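Local coordinates for protein fructose-bisphosphate aldolase (Plasmodium falciparum, PDB 4TR9) that belongs to the class I fructose-bisphosphate aldolase family, whose chains fold as a parallel alpha/beta (TIM) barrel, at residues Q44-R49 against A63-L68. Sequence-based numbering, arbitrary orientation.
Sequences QTIKKR and ASYRDL. With 38D (N'-[(E)-(2,4-dichlorophenyl)methylidene]-3,4-dihydroxybenzohydrazide), chain K.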
ATOM      1  N   GLN A  44      36.265   5.245  -9.794  1.00 67.26           N
ATOM      2  CA  GLN A  44      36.591   6.000  -8.589  1.00 77.31           C
ATOM      3  C   GLN A  44      36.651   5.089  -7.365  1.00 71.80           C
ATOM      4  O   GLN A  44      37.279   5.425  -6.362  1.00 73.27           O
ATOM      5  CB  GLN A  44      35.573   7.118  -8.363  1.00 85.28           C
ATOM      6  CG  GLN A  44      34.151   6.631  -8.137  1.00 99.15           C
ATOM      7  CD  GLN A  44      33.180   7.766  -7.876  1.00108.13           C
ATOM      8  OE1 GLN A  44      33.525   8.939  -8.021  1.00119.05           O
ATOM      9  NE2 GLN A  44      31.959   7.421  -7.485  1.00 99.73           N
ATOM     10  N   THR A  45      35.994   3.936  -7.455  1.00 79.25           N
ATOM     11  CA  THR A  45      35.979   2.976  -6.356  1.00 69.68           C
ATOM     12  C   THR A  45      37.268   2.162  -6.326  1.00 66.85           C
ATOM     13  O   THR A  45      37.882   1.991  -5.272  1.00 67.47           O
ATOM     14  CB  THR A  45      34.780   2.014  -6.458  1.00 66.93           C
ATOM     15  OG1 THR A  45      33.561   2.764  -6.481  1.00 75.09           O
ATOM     16  CG2 THR A  45      34.761   1.060  -5.273  1.00 61.83           C
ATOM     17  N   ILE A  46      37.675   1.666  -7.491  1.00 66.66           N
ATOM     18  CA  ILE A  46      38.895   0.876  -7.603  1.00 62.63           C
ATOM     19  C   ILE A  46      40.124   1.767  -7.434  1.00 69.27           C
ATOM     20  O   ILE A  46      41.222   1.284  -7.157  1.00 67.39           O
ATOM     21  CB  ILE A  46      38.964   0.136  -8.960  1.00 57.88           C
ATOM     22  CG1 ILE A  46      39.979  -1.010  -8.905  1.00 50.74           C
ATOM     23  CG2 ILE A  46      39.289   1.103 -10.088  1.00 63.55           C
ATOM     24  CD1 ILE A  46      39.642  -2.072  -7.883  1.00 46.92           C
ATOM     25  N   LYS A  47      39.927   3.073  -7.591  1.00 59.81           N
ATOM     26  CA  LYS A  47      41.005   4.040  -7.422  1.00 69.33           C
ATOM     27  C   LYS A  47      41.487   4.073  -5.978  1.00 67.59           C
ATOM     28  O   LYS A  47      42.688   4.038  -5.713  1.00 70.00           O
ATOM     29  CB  LYS A  47      40.553   5.436  -7.849  1.00 74.48           C
ATOM     30  CG  LYS A  47      41.586   6.518  -7.584  1.00 83.64           C
ATOM     31  CD  LYS A  47      41.042   7.899  -7.894  1.00 99.81           C
ATOM     32  CE  LYS A  47      42.072   8.971  -7.580  1.00107.43           C
ATOM     33  NZ  LYS A  47      43.307   8.811  -8.397  1.00115.09           N
ATOM     34  N   LYS A  48      40.539   4.135  -5.048  1.00 72.81           N
ATOM     35  CA  LYS A  48      40.855   4.199  -3.627  1.00 76.15           C
ATOM     36  C   LYS A  48      41.534   2.920  -3.144  1.00 68.62           C
ATOM     37  O   LYS A  48      42.159   2.900  -2.084  1.00 70.83           O
ATOM     38  CB  LYS A  48      39.588   4.464  -2.811  1.00 78.31           C
ATOM     39  CG  LYS A  48      38.878   5.755  -3.181  1.00 95.91           C
ATOM     40  CD  LYS A  48      37.660   5.992  -2.303  1.00103.35           C
ATOM     41  CE  LYS A  48      36.943   7.275  -2.693  1.00107.81           C
ATOM     42  NZ  LYS A  48      37.841   8.459  -2.606  1.00110.65           N
ATOM     43  N   ARG A  49      41.405   1.853  -3.927  1.00 79.39           N
ATOM     44  CA  ARG A  49      42.077   0.595  -3.623  1.00 71.61           C
ATOM     45  C   ARG A  49      43.536   0.649  -4.060  1.00 71.06           C
ATOM     46  O   ARG A  49      44.430   0.249  -3.317  1.00 74.89           O
ATOM     47  CB  ARG A  49      41.364  -0.575  -4.302  1.00 59.87           C
ATOM     48  CG  ARG A  49      39.900  -0.695  -3.923  1.00 58.95           C
ATOM     49  CD  ARG A  49      39.740  -0.890  -2.428  1.00 67.08           C
ATOM     50  NE  ARG A  49      38.425  -0.459  -1.965  1.00 71.91           N
ATOM     51  CZ  ARG A  49      38.182   0.722  -1.405  1.00 77.48           C
ATOM     52  NH1 ARG A  49      36.954   1.033  -1.015  1.00 90.68           N
ATOM     53  NH2 ARG A  49      39.170   1.589  -1.230  1.00 83.93           N
ATOM     54  N   ALA A  63      43.071  -3.661 -15.708  1.00 56.40           N
ATOM     55  CA  ALA A  63      43.050  -4.885 -16.496  1.00 58.77           C
ATOM     56  C   ALA A  63      43.959  -5.938 -15.870  1.00 55.34           C
ATOM     57  O   ALA A  63      43.580  -7.102 -15.750  1.00 50.09           O
ATOM     58  CB  ALA A  63      43.470  -4.604 -17.929  1.00 60.81           C
ATOM     59  N   SER A  64      45.153  -5.517 -15.464  1.00 60.72           N
ATOM     60  CA  SER A  64      46.129  -6.422 -14.864  1.00 53.18           C
ATOM     61  C   SER A  64      45.616  -7.025 -13.561  1.00 48.42           C
ATOM     62  O   SER A  64      45.813  -8.212 -13.297  1.00 44.25           O
ATOM     63  CB  SER A  64      47.450  -5.691 -14.611  1.00 52.01           C
ATOM     64  OG  SER A  64      47.989  -5.175 -15.816  1.00 65.48           O
ATOM     65  N   TYR A  65      44.955  -6.206 -12.750  1.00 52.89           N
ATOM     66  CA  TYR A  65      44.463  -6.663 -11.457  1.00 47.55           C
ATOM     67  C   TYR A  65      43.327  -7.667 -11.603  1.00 45.72           C
ATOM     68  O   TYR A  65      43.324  -8.710 -10.949  1.00 43.61           O
ATOM     69  CB  TYR A  65      43.998  -5.483 -10.605  1.00 48.18           C
ATOM     70  CG  TYR A  65      43.318  -5.917  -9.329  1.00 44.19           C
ATOM     71  CD1 TYR A  65      43.989  -6.697  -8.398  1.00 44.76           C
ATOM     72  CD2 TYR A  65      42.006  -5.556  -9.060  1.00 46.05           C
ATOM     73  CE1 TYR A  65      43.374  -7.105  -7.233  1.00 46.03           C
ATOM     74  CE2 TYR A  65      41.383  -5.956  -7.894  1.00 44.69           C
ATOM     75  CZ  TYR A  65      42.073  -6.730  -6.986  1.00 46.88           C
ATOM     76  OH  TYR A  65      41.463  -7.133  -5.823  1.00 43.33           O
ATOM     77  N   ARG A  66      42.360  -7.350 -12.457  1.00 47.90           N
ATOM     78  CA  ARG A  66      41.226  -8.237 -12.693  0.64 44.97           C
ATOM     79  C   ARG A  66      41.673  -9.506 -13.410  1.00 45.19           C
ATOM     80  O   ARG A  66      41.028 -10.547 -13.311  1.00 45.82           O
ATOM     81  CB  ARG A  66      40.140  -7.521 -13.499  0.64 45.43           C
ATOM     82  CG  ARG A  66      38.938  -7.090 -12.668  0.64 45.03           C
ATOM     83  CD  ARG A  66      39.331  -6.110 -11.574  0.64 46.16           C
ATOM     84  NE  ARG A  66      39.428  -4.741 -12.068  0.64 55.27           N
ATOM     85  CZ  ARG A  66      38.454  -3.842 -11.973  0.64 58.19           C
ATOM     86  NH1 ARG A  66      38.628  -2.617 -12.451  0.64 61.85           N
ATOM     87  NH2 ARG A  66      37.304  -4.166 -11.397  0.64 56.92           N
ATOM     88  N   ASP A  67      42.784  -9.410 -14.134  1.00 52.71           N
ATOM     89  CA  ASP A  67      43.369 -10.572 -14.792  1.00 50.01           C
ATOM     90  C   ASP A  67      43.960 -11.509 -13.746  1.00 42.74           C
ATOM     91  O   ASP A  67      43.915 -12.730 -13.890  1.00 44.42           O
ATOM     92  CB  ASP A  67      44.445 -10.150 -15.795  1.00 58.07           C
ATOM     93  CG  ASP A  67      45.279 -11.320 -16.283  1.00 59.26           C
ATOM     94  OD1 ASP A  67      44.837 -12.015 -17.221  1.00 61.63           O
ATOM     95  OD2 ASP A  67      46.377 -11.541 -15.730  1.00 58.10           O
ATOM     96  N   LEU A  68      44.514 -10.919 -12.692  1.00 42.80           N
ATOM     97  CA  LEU A  68      45.089 -11.680 -11.590  1.00 43.58           C
ATOM     98  C   LEU A  68      44.009 -12.474 -10.867  1.00 47.17           C
ATOM     99  O   LEU A  68      44.227 -13.616 -10.464  1.00 44.61           O
ATOM    100  CB  LEU A  68      45.809 -10.741 -10.616  1.00 48.26           C
ATOM    101  CG  LEU A  68      46.505 -11.324  -9.384  1.00 46.57           C
ATOM    102  CD1 LEU A  68      47.737 -10.504  -9.061  1.00 52.40           C
ATOM    103  CD2 LEU A  68      45.576 -11.359  -8.179  1.00 47.59           C
TER
HETATM  104  N12 38D K 401      30.770   2.518  -3.970  0.85 78.90           N
HETATM  105  C13 38D K 401      31.206   2.659  -2.610  0.85 78.90           C
HETATM  106  C15 38D K 401      31.668   5.052  -3.143  0.85 78.90           C
HETATM  107  C17 38D K 401      31.553   6.782  -1.491  0.85 78.90           C
HETATM  108  C20 38D K 401      31.088   4.517  -0.862  0.85 78.90           C
HETATM  109  C01 38D K 401      29.626  -1.641  -4.139  0.85 78.90           C
HETATM  110  C02 38D K 401      29.295  -2.996  -4.128  0.85 78.90           C
HETATM  111  O03 38D K 401      28.652  -3.585  -3.018  0.85 78.90           O
HETATM  112  C04 38D K 401      29.604  -3.784  -5.229  0.85 78.90           C
HETATM  113  C05 38D K 401      30.233  -3.227  -6.328  0.85 78.90           C
HETATM  114  C06 38D K 401      30.562  -1.883  -6.340  0.85 78.90           C
HETATM  115  O07 38D K 401      29.281  -5.160  -5.244  0.85 78.90           O
HETATM  116  C08 38D K 401      30.252  -1.095  -5.252  0.85 78.90           C
HETATM  117  C09 38D K 401      30.642   0.386  -5.300  0.85 78.90           C
HETATM  118  O10 38D K 401      31.116   0.861  -6.325  0.85 78.90           O
HETATM  119  N11 38D K 401      30.445   1.167  -4.110  0.85 78.90           N
HETATM  120  C14 38D K 401      31.318   4.120  -2.185  0.85 78.90           C
HETATM  121  C16 38D K 401      31.785   6.390  -2.799  0.85 78.90           C
HETATM  122 CL1  38D K 401      31.706   8.468  -1.086  0.85 78.90          CL
HETATM  123  C19 38D K 401      31.205   5.858  -0.520  0.85 78.90           C
HETATM  124 CL2  38D K 401      30.649   3.369   0.374  0.85 78.90          CL
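Ile46 alone carries the helix 43-52 side of this small buried junction, reaching both Tyr65 and Arg66 of helix 59-70. Its CG1 lies over one face of the Arg66 guanidinium, displaced toward the rim and 4.1 Å from NH1, while Ile46 CD1 comes obliquely to the Tyr65 ring, 4.3 Å from CE2. With CG1 anti to the backbone N (chi1 -162°), the longer branch of Ile46 extends across to these two groups. Arg66 runs past it in the opposite direction; bends at chi2 and chi3 kink its chain and turn one face of the guanidinium to the isoleucine. In this conformer, one of two modelled, Arg66 NE is hydrogen-bonded to Arg62 O and NH2 weakly to Ala39 O at the end of strand 35-39; the side chain is probably mobile, and its contact with Ile46 less certain. The Tyr65 hydroxyl is hydrogen-bonded to Gln313, and its ring meets Trp320, tying this helix to helix 310-320. One residue before Ile46, Thr45 belongs to the pocket of 38D: its OG1 is 3.1 Å from 38D O10 and is also hydrogen-bonded to Ser42 OG. Contact between the helices is thus purely van der Waals: the Tyr65 hydroxyl and Arg66 NE take their bonds away from Ile46, NH2 has only weak ones, and helix 59-70 meets the pocket-lining helix 43-52 through apolar contact.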